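Putative membrane anchored protein (Corynebacterium diphtheriae, PDB 3LSO) is of unknown function but is probably held at the cell membrane, carrying an elongated all-beta region made of several domains. Local coordinates at residues R336-G341 and G432-S437; K292-D297 and N438-L443; S375-P380 and G395-T400. One frame throughout, in Å; residues are numbered along the deposited sequence.

Contact 1: residues R336-G341 and G432-S437; sequences RVYEIG and GVYKYS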
loop_
_atom_site.group_PDB
_atom_site.type_symbol
_atom_site.label_atom_id
_atom_site.label_comp_id
_atom_site.label_asym_id
_atom_site.label_seq_id
_atom_site.Cartn_x
_atom_site.Cartn_y
_atom_site.Cartn_z
ATOM N N ARG B 336 -32.944 22.470 19.581
ATOM C CA ARG B 336 -34.347 22.056 19.514
ATOM C C ARG B 336 -34.505 20.956 18.519
ATOM O O ARG B 336 -34.133 21.135 17.364
ATOM C CB ARG B 336 -35.190 23.232 19.088
ATOM C CG ARG B 336 -34.943 24.455 19.961
ATOM C CD ARG B 336 -35.793 24.356 21.222
ATOM N NE ARG B 336 -37.226 24.488 20.915
ATOM C CZ ARG B 336 -38.180 24.319 21.811
ATOM N NH1 ARG B 336 -37.836 24.005 23.070
ATOM N NH2 ARG B 336 -39.454 24.472 21.464
ATOM N N VAL B 337 -35.024 19.810 18.976
ATOM C CA VAL B 337 -35.262 18.644 18.126
ATOM C C VAL B 337 -36.691 18.186 18.351
ATOM O O VAL B 337 -37.110 17.957 19.487
ATOM C CB VAL B 337 -34.303 17.465 18.472
ATOM C CG1 VAL B 337 -34.718 16.161 17.774
ATOM C CG2 VAL B 337 -32.852 17.796 18.142
ATOM N N TYR B 338 -37.432 18.036 17.265
ATOM C CA TYR B 338 -38.819 17.632 17.325
ATOM C C TYR B 338 -39.001 16.140 17.101
ATOM O O TYR B 338 -39.451 15.473 18.010
ATOM C CB TYR B 338 -39.623 18.438 16.313
ATOM C CG TYR B 338 -39.258 19.906 16.315
ATOM C CD1 TYR B 338 -39.241 20.625 17.515
ATOM C CD2 TYR B 338 -38.928 20.587 15.123
ATOM C CE1 TYR B 338 -38.920 21.948 17.562
ATOM C CE2 TYR B 338 -38.595 21.951 15.166
ATOM C CZ TYR B 338 -38.599 22.609 16.417
ATOM O OH TYR B 338 -38.291 23.936 16.545
ATOM N N GLU B 339 -38.716 15.620 15.899
ATOM C CA GLU B 339 -38.834 14.170 15.634
ATOM C C GLU B 339 -37.514 13.553 15.335
ATOM O O GLU B 339 -36.654 14.173 14.704
ATOM C CB GLU B 339 -39.661 13.884 14.404
ATOM C CG GLU B 339 -40.895 13.126 14.631
ATOM C CD GLU B 339 -41.590 12.878 13.317
ATOM O OE1 GLU B 339 -40.901 12.469 12.327
ATOM O OE2 GLU B 339 -42.816 13.131 13.272
ATOM N N ILE B 340 -37.380 12.303 15.745
ATOM C CA ILE B 340 -36.307 11.461 15.239
ATOM C C ILE B 340 -36.906 10.091 15.031
ATOM O O ILE B 340 -37.870 9.717 15.706
ATOM C CB ILE B 340 -35.063 11.429 16.161
ATOM C CG1 ILE B 340 -35.380 10.779 17.491
ATOM C CG2 ILE B 340 -34.471 12.815 16.333
ATOM C CD1 ILE B 340 -34.152 10.359 18.209
ATOM N N GLY B 341 -36.384 9.373 14.053
ATOM C CA GLY B 341 -36.793 7.986 13.858
ATOM C C GLY B 341 -35.871 7.324 12.874
ATOM O O GLY B 341 -35.191 8.030 12.103
ATOM N N GLY B 432 -34.510 9.862 10.215
ATOM C CA GLY B 432 -35.387 10.989 9.880
ATOM C C GLY B 432 -35.227 12.023 10.995
ATOM O O GLY B 432 -35.173 11.649 12.171
ATOM N N VAL B 433 -35.095 13.307 10.653
ATOM C CA VAL B 433 -35.012 14.333 11.684
ATOM C C VAL B 433 -35.861 15.530 11.331
ATOM O O VAL B 433 -35.973 15.903 10.167
ATOM C CB VAL B 433 -33.583 14.815 11.920
ATOM C CG1 VAL B 433 -32.755 13.684 12.343
ATOM C CG2 VAL B 433 -32.999 15.350 10.639
ATOM N N TYR B 434 -36.442 16.138 12.352
ATOM C CA TYR B 434 -37.152 17.392 12.191
ATOM C C TYR B 434 -36.702 18.146 13.419
ATOM O O TYR B 434 -36.973 17.688 14.553
ATOM C CB TYR B 434 -38.669 17.153 12.198
ATOM C CG TYR B 434 -39.528 18.383 12.232
ATOM C CD1 TYR B 434 -39.186 19.533 11.494
ATOM C CD2 TYR B 434 -40.712 18.406 12.981
ATOM C CE1 TYR B 434 -39.990 20.684 11.532
ATOM C CE2 TYR B 434 -41.538 19.556 13.019
ATOM C CZ TYR B 434 -41.156 20.673 12.295
ATOM O OH TYR B 434 -41.939 21.776 12.302
ATOM N N LYS B 435 -35.996 19.268 13.200
ATOM C CA LYS B 435 -35.299 19.978 14.276
ATOM C C LYS B 435 -35.059 21.413 13.901
ATOM O O LYS B 435 -35.227 21.778 12.730
ATOM C CB LYS B 435 -33.952 19.307 14.555
ATOM C CG LYS B 435 -32.925 19.441 13.438
ATOM C CD LYS B 435 -31.792 18.463 13.621
ATOM C CE LYS B 435 -30.690 18.748 12.616
ATOM N NZ LYS B 435 -29.478 17.927 12.877
ATOM N N TYR B 436 -34.623 22.208 14.880
ATOM C CA TYR B 436 -34.289 23.635 14.704
ATOM C C TYR B 436 -35.491 24.560 14.717
ATOM O O TYR B 436 -36.580 24.175 14.261
ATOM C CB TYR B 436 -33.502 23.923 13.419
ATOM C CG TYR B 436 -32.171 23.239 13.340
ATOM C CD1 TYR B 436 -31.602 22.643 14.464
ATOM C CD2 TYR B 436 -31.471 23.195 12.139
ATOM C CE1 TYR B 436 -30.381 22.008 14.388
ATOM C CE2 TYR B 436 -30.230 22.581 12.047
ATOM C CZ TYR B 436 -29.690 21.982 13.179
ATOM O OH TYR B 436 -28.463 21.361 13.108
ATOM N N SER B 437 -35.258 25.766 15.262
ATOM C CA SER B 437 -36.123 26.939 15.165
ATOM C C SER B 437 -36.467 27.210 13.703
ATOM O O SER B 437 -37.630 27.177 13.330
ATOM C CB SER B 437 -35.338 28.134 15.731
ATOM O OG SER B 437 -36.143 29.116 16.369
#

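Contact 2: residues K292-D297 and N438-L443; sequences KPEDTD and NSLKDL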
loop_
_atom_site.group_PDB
_atom_site.type_symbol
_atom_site.label_atom_id
_atom_site.label_comp_id
_atom_site.label_asym_id
_atom_site.label_seq_id
_atom_site.Cartn_x
_atom_site.Cartn_y
_atom_site.Cartn_z
ATOM N N LYS B 292 -27.886 17.567 5.258
ATOM C CA LYS B 292 -28.018 18.755 4.454
ATOM C C LYS B 292 -26.899 19.687 4.873
ATOM O O LYS B 292 -26.391 19.563 5.990
ATOM C CB LYS B 292 -29.404 19.380 4.692
ATOM C CG LYS B 292 -30.542 18.631 4.002
ATOM C CD LYS B 292 -31.881 19.337 4.096
ATOM C CE LYS B 292 -32.916 18.524 3.314
ATOM N NZ LYS B 292 -34.204 19.230 3.123
ATOM N N PRO B 293 -26.484 20.615 3.985
ATOM C CA PRO B 293 -25.341 21.456 4.406
ATOM C C PRO B 293 -25.634 22.277 5.645
ATOM O O PRO B 293 -24.716 22.620 6.390
ATOM C CB PRO B 293 -25.073 22.351 3.184
ATOM C CG PRO B 293 -25.553 21.539 2.034
ATOM C CD PRO B 293 -26.798 20.808 2.555
ATOM N N GLU B 294 -26.900 22.565 5.882
ATOM C CA GLU B 294 -27.231 23.395 7.025
ATOM C C GLU B 294 -27.461 22.589 8.293
ATOM O O GLU B 294 -27.735 23.161 9.343
ATOM C CB GLU B 294 -28.375 24.376 6.727
ATOM C CG GLU B 294 -29.695 23.754 6.290
ATOM C CD GLU B 294 -29.740 23.307 4.813
ATOM O OE1 GLU B 294 -28.691 23.313 4.098
ATOM O OE2 GLU B 294 -30.862 22.936 4.378
ATOM N N ASP B 295 -27.330 21.264 8.192
ATOM C CA ASP B 295 -27.279 20.390 9.354
ATOM C C ASP B 295 -25.913 20.467 10.078
ATOM O O ASP B 295 -24.922 19.797 9.709
ATOM C CB ASP B 295 -27.612 18.979 8.926
ATOM C CG ASP B 295 -28.040 18.097 10.085
ATOM O OD1 ASP B 295 -27.662 18.400 11.251
ATOM O OD2 ASP B 295 -28.754 17.093 9.812
ATOM N N THR B 296 -25.863 21.308 11.106
ATOM C CA THR B 296 -24.646 21.475 11.889
ATOM C C THR B 296 -24.344 20.245 12.739
ATOM O O THR B 296 -23.223 20.046 13.190
ATOM C CB THR B 296 -24.703 22.711 12.819
ATOM O OG1 THR B 296 -25.959 22.737 13.514
ATOM C CG2 THR B 296 -24.558 23.955 12.038
ATOM N N ASP B 297 -25.341 19.415 12.965
ATOM C CA ASP B 297 -25.125 18.252 13.800
ATOM C C ASP B 297 -24.412 17.126 13.076
ATOM O O ASP B 297 -24.047 17.257 11.929
ATOM C CB ASP B 297 -26.438 17.806 14.402
ATOM C CG ASP B 297 -27.059 18.891 15.200
ATOM O OD1 ASP B 297 -26.328 19.524 16.004
ATOM O OD2 ASP B 297 -28.251 19.148 14.990
ATOM N N ASN B 438 -35.464 27.544 12.888
ATOM C CA ASN B 438 -35.634 27.617 11.437
ATOM C C ASN B 438 -35.588 26.168 11.019
ATOM O O ASN B 438 -34.498 25.610 10.790
ATOM C CB ASN B 438 -34.515 28.420 10.767
ATOM C CG ASN B 438 -34.906 28.937 9.368
ATOM O OD1 ASN B 438 -35.468 28.198 8.567
ATOM N ND2 ASN B 438 -34.599 30.227 9.070
ATOM N N SER B 439 -36.763 25.555 10.936
ATOM C CA SER B 439 -36.872 24.099 11.091
ATOM C C SER B 439 -36.502 23.279 9.848
ATOM O O SER B 439 -37.105 23.450 8.790
ATOM C CB SER B 439 -38.287 23.734 11.529
ATOM O OG SER B 439 -39.209 23.905 10.475
ATOM N N LEU B 440 -35.540 22.379 9.956
ATOM C CA LEU B 440 -35.274 21.537 8.813
ATOM C C LEU B 440 -35.826 20.121 8.981
ATOM O O LEU B 440 -36.115 19.674 10.089
ATOM C CB LEU B 440 -33.782 21.527 8.459
ATOM C CG LEU B 440 -32.706 20.779 9.254
ATOM C CD1 LEU B 440 -32.812 19.261 9.135
ATOM C CD2 LEU B 440 -31.331 21.230 8.784
ATOM N N LYS B 441 -35.962 19.429 7.863
ATOM C CA LYS B 441 -36.436 18.064 7.826
ATOM C C LYS B 441 -35.470 17.330 6.913
ATOM O O LYS B 441 -35.142 17.820 5.821
ATOM C CB LYS B 441 -37.869 17.997 7.256
ATOM C CG LYS B 441 -38.921 18.853 7.996
ATOM C CD LYS B 441 -39.978 19.445 7.056
ATOM C CE LYS B 441 -40.744 20.565 7.744
ATOM N NZ LYS B 441 -42.173 20.640 7.341
ATOM N N ASP B 442 -35.004 16.166 7.341
ATOM C CA ASP B 442 -33.977 15.467 6.597
ATOM C C ASP B 442 -34.024 13.954 6.845
ATOM O O ASP B 442 -34.460 13.497 7.927
ATOM C CB ASP B 442 -32.626 16.024 7.021
ATOM C CG ASP B 442 -31.524 15.775 5.996
ATOM O OD1 ASP B 442 -31.790 15.081 4.968
ATOM O OD2 ASP B 442 -30.385 16.304 6.240
ATOM N N LEU B 443 -33.598 13.178 5.844
ATOM C CA LEU B 443 -33.368 11.752 6.012
ATOM C C LEU B 443 -31.898 11.519 5.740
ATOM O O LEU B 443 -31.393 11.864 4.663
ATOM C CB LEU B 443 -34.243 10.940 5.082
ATOM C CG LEU B 443 -35.726 10.950 5.453
ATOM C CD1 LEU B 443 -36.594 10.660 4.251
ATOM C CD2 LEU B 443 -36.069 9.976 6.592
#

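Contact 3: residues S375-P380 and G395-T400; sequences SGYYDP and GFHSDT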
loop_
_atom_site.group_PDB
_atom_site.type_symbol
_atom_site.label_atom_id
_atom_site.label_comp_id
_atom_site.label_asym_id
_atom_site.label_seq_id
_atom_site.Cartn_x
_atom_site.Cartn_y
_atom_site.Cartn_z
ATOM N N SER B 375 -51.552 19.234 21.730
ATOM C CA SER B 375 -51.059 20.579 21.427
ATOM C C SER B 375 -49.598 20.599 21.727
ATOM O O SER B 375 -49.108 19.853 22.593
ATOM C CB SER B 375 -51.710 21.615 22.314
ATOM O OG SER B 375 -53.110 21.471 22.286
ATOM N N GLY B 376 -48.881 21.439 21.012
ATOM C CA GLY B 376 -47.481 21.515 21.282
ATOM C C GLY B 376 -46.675 20.353 20.765
ATOM O O GLY B 376 -45.519 20.259 21.109
ATOM N N TYR B 377 -47.242 19.465 19.950
ATOM C CA TYR B 377 -46.404 18.573 19.149
ATOM C C TYR B 377 -46.427 19.111 17.751
ATOM O O TYR B 377 -47.500 19.424 17.237
ATOM C CB TYR B 377 -46.900 17.125 19.156
ATOM C CG TYR B 377 -46.669 16.428 20.473
ATOM C CD1 TYR B 377 -47.610 16.533 21.493
ATOM C CD2 TYR B 377 -45.524 15.682 20.721
ATOM C CE1 TYR B 377 -47.438 15.931 22.713
ATOM C CE2 TYR B 377 -45.346 15.056 21.975
ATOM C CZ TYR B 377 -46.324 15.195 22.959
ATOM O OH TYR B 377 -46.247 14.619 24.207
ATOM N N TYR B 378 -45.261 19.229 17.127
ATOM C CA TYR B 378 -45.188 19.861 15.808
ATOM C C TYR B 378 -45.186 18.865 14.654
ATOM O O TYR B 378 -44.356 17.976 14.604
ATOM C CB TYR B 378 -43.953 20.768 15.674
ATOM C CG TYR B 378 -43.783 21.878 16.699
ATOM C CD1 TYR B 378 -44.879 22.538 17.247
ATOM C CD2 TYR B 378 -42.507 22.289 17.084
ATOM C CE1 TYR B 378 -44.715 23.538 18.158
ATOM C CE2 TYR B 378 -42.330 23.325 18.006
ATOM C CZ TYR B 378 -43.439 23.926 18.533
ATOM O OH TYR B 378 -43.274 24.922 19.453
ATOM N N ASP B 379 -46.099 19.071 13.713
ATOM C CA ASP B 379 -46.262 18.233 12.528
ATOM C C ASP B 379 -45.087 18.475 11.574
ATOM O O ASP B 379 -44.910 19.607 11.088
ATOM C CB ASP B 379 -47.594 18.634 11.853
ATOM C CG ASP B 379 -48.050 17.676 10.760
ATOM O OD1 ASP B 379 -47.225 16.929 10.194
ATOM O OD2 ASP B 379 -49.266 17.684 10.455
ATOM N N PRO B 380 -44.276 17.435 11.289
ATOM C CA PRO B 380 -43.152 17.591 10.384
ATOM C C PRO B 380 -43.602 17.723 8.946
ATOM O O PRO B 380 -42.821 18.099 8.087
ATOM C CB PRO B 380 -42.402 16.287 10.549
ATOM C CG PRO B 380 -43.428 15.334 10.864
ATOM C CD PRO B 380 -44.343 16.064 11.799
ATOM N N GLY B 395 -41.602 7.850 13.854
ATOM C CA GLY B 395 -41.006 9.066 14.408
ATOM C C GLY B 395 -41.531 9.491 15.769
ATOM O O GLY B 395 -42.743 9.590 15.990
ATOM N N PHE B 396 -40.605 9.801 16.659
ATOM C CA PHE B 396 -40.887 9.974 18.076
ATOM C C PHE B 396 -40.663 11.391 18.522
ATOM O O PHE B 396 -39.718 12.040 18.072
ATOM C CB PHE B 396 -39.935 9.085 18.858
ATOM C CG PHE B 396 -40.175 7.609 18.651
ATOM C CD1 PHE B 396 -41.001 6.892 19.534
ATOM C CD2 PHE B 396 -39.556 6.930 17.591
ATOM C CE1 PHE B 396 -41.213 5.517 19.357
ATOM C CE2 PHE B 396 -39.751 5.561 17.404
ATOM C CZ PHE B 396 -40.582 4.838 18.295
ATOM N N HIS B 397 -41.514 11.881 19.407
ATOM C CA HIS B 397 -41.377 13.226 19.922
ATOM C C HIS B 397 -41.224 13.162 21.424
ATOM O O HIS B 397 -41.918 12.417 22.093
ATOM C CB HIS B 397 -42.631 14.029 19.620
ATOM C CG HIS B 397 -42.792 14.417 18.186
ATOM N ND1 HIS B 397 -43.051 13.493 17.201
ATOM C CD2 HIS B 397 -42.796 15.625 17.577
ATOM C CE1 HIS B 397 -43.179 14.112 16.043
ATOM N NE2 HIS B 397 -43.035 15.406 16.245
ATOM N N SER B 398 -40.336 13.964 21.976
ATOM C CA SER B 398 -40.174 13.998 23.414
ATOM C C SER B 398 -41.496 14.374 24.072
ATOM O O SER B 398 -42.257 15.195 23.548
ATOM C CB SER B 398 -39.118 15.025 23.767
ATOM O OG SER B 398 -39.153 15.293 25.155
ATOM N N ASP B 399 -41.789 13.787 25.220
ATOM C CA ASP B 399 -43.010 14.171 25.919
ATOM C C ASP B 399 -42.746 15.223 26.983
ATOM O O ASP B 399 -43.579 15.467 27.844
ATOM C CB ASP B 399 -43.756 12.956 26.477
ATOM C CG ASP B 399 -42.956 12.192 27.538
ATOM O OD1 ASP B 399 -41.727 12.437 27.710
ATOM O OD2 ASP B 399 -43.568 11.327 28.207
ATOM N N THR B 400 -41.579 15.842 26.927
ATOM C CA THR B 400 -41.299 17.061 27.703
ATOM C C THR B 400 -40.939 18.128 26.677
ATOM O O THR B 400 -41.386 18.061 25.529
ATOM C CB THR B 400 -40.135 16.858 28.675
ATOM O OG1 THR B 400 -39.041 16.290 27.944
ATOM C CG2 THR B 400 -40.528 15.892 29.783
#

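Contact 1: residues R336-G341 and G432-S437
Tyr338 meets Tyr434 and Tyr436 from a bulged point in an antiparallel strand pair. Its CB lies 3.5 Å from Tyr434 CD2 and also near the Tyr434 carbonyl oxygen. CG is anti to the carbonyl carbon (chi1 -44°), which takes the ring along the neighbouring strand. CD2 then sits over the centre of the Tyr434 ring, on one face. The pair is an edge-to-face (T-shaped) contact, with centroids 4.7 Å apart and planes at 59°. Further out, CE2 and CZ pass close to the Tyr436 carbonyl oxygen, which lies near the plane of the Tyr338 ring. The tip, Tyr338 OH, lies 2.9 Å from Tyr436 O, a weak hydrogen bond at most. Tyr402 and Tyr378 also meet the Tyr338 ring edge-to-face, so it lies in an aromatic cluster.

The backbone here forms a classic beta bulge. Tyr338 and Glu339 both face Tyr434, and the register slips by one residue. Tyr434 O therefore accepts two bonds, from Tyr338 N at 2.8 Å and from Glu339 N at 3.0 Å. Both donors lie in the plane of that carbonyl. At the bulge Glu339 and Tyr434 form a hydrogen-bonded pair. Further on Gly341 and Gly432 form another, with the non-hydrogen-bonded pair Ile340 and Val433 between them. Before the bulge, Tyr436 N bonds to Arg336 O at 2.7 Å in a nearly straight line.

Glu339 CB packs 4.1 Å from Tyr434 CB. Its carboxylate reaches past the strand pair to Thr365, Tyr393 and Trp382, which satisfy both oxygens. On the face with Ile340 and Val433, Val337 CG2 rests 4.0 Å from Lys435 CB.

Contact 2: residues K292-D297 and N438-L443
Lys292 and Asp442 face each other with their CA atoms 7.1 Å apart, where a type I beta turn from Lys292 to Asp295 comes up against strand 440-443. The turn is closed by the bond from Asp295 N to Lys292 O. Lys292 then grips the strand at two points. Its backbone N gives a hydrogen bond of 3.0 Å to Asp442 OD2. The donor comes in on the syn side of the carboxylate, 16° out of its plane. With chi1 at -159°, Asp442 turns its CG away from its own N and sends the carboxylate toward the turn. The Lys292 side chain runs fully extended past Asp442 in the opposite direction, with Lys292 CG 3.2 Å from Asp442 OD2. Its NZ ends at the backbone, 3.2 Å from Lys441 O and nearly in line with that C=O bond. The ammonium and Asp442 OD1 stay 5.1 Å apart, which leaves opposite charges near each other but not in contact.

The turn belongs to the connection between strands 278-285 and 298-303. Strand 298-303 is an outer strand of a four-stranded antiparallel sheet, whereas strand 440-453 lies in the larger mixed sheet. The contact thus ties the entry of one sheet to a strand of the other.

Leu440 supplies the apolar part. Its CD2 touches Glu294 CG at 3.9 Å and packs against the backbone N of Asp295, at 4.0 Å. Deeper in, Asp295 OD2 and Asp442 OD2 are 4.0 Å apart, on two carboxylates that would repel each other if both are ionised. Their planes are turned 51° from each other. Lys435 forms a salt bridge with Asp295 OD1, and Tyr299 OH bonds OD2. These partners probably ease any repulsion between the two acids.

Contact 3: residues S375-P380 and G395-T400
Tyr377 and His397 make the main packing contact between the loop 375-380 and the end of strand 394-398. Tyr377 CD2 lies 3.5 Å from His397 CB, which sits at the edge of the tyrosine ring and in its plane. The two side chains run past each other in opposite directions, and their rings are oblique, with planes at 71°. Tyr377 CE2 is 3.5 Å from Ser398 O. The ring ends with OH beside the backbone of Asp399, 3.7 Å from its CA. Asp399 lies alongside, and its carboxylate turns to Ser360.

The polar link is slight. His397 NE2 gives a weak hydrogen bond of 3.3 Å to Tyr378 O, which lies at the edge of the imidazole, near its plane. Tyr378 N is bonded in turn to Tyr402 OH, so this residue is held at both its N and its O.

Within the second segment, Ser398 OG accepts from Thr400 N at 3.1 Å. This ST turn shapes the chain just after the strand.

The chemistry implies a loop laid against the strand mainly by the Tyr377 ring lying against His397 CB and the strand-end backbone. The weak NE2 bond can add little hold.

Overall arrangement
All three contacts lie in the same C-terminal all-beta region, far from the centre of this elongated chain. Contact 1 is about 9 Å, centre to centre, from both contact 2 and contact 3, which are about 17 Å apart. All reach one mixed sheet: strand 335-343 lies between 394-398 and 425-435, and 425-435 pairs with 440-453. Along the chain the contacts are nested, with contact 3 innermost, then contact 1, then contact 2. Lys435 of contact 1 also bridges to Asp297 of contact 2. Lys441 probably bonds to Pro380 O, joining contacts 2 and 3. Contacts 1 and 2 join parts 91 and 141 residues apart, while contact 3 is a local loop-to-strand contact.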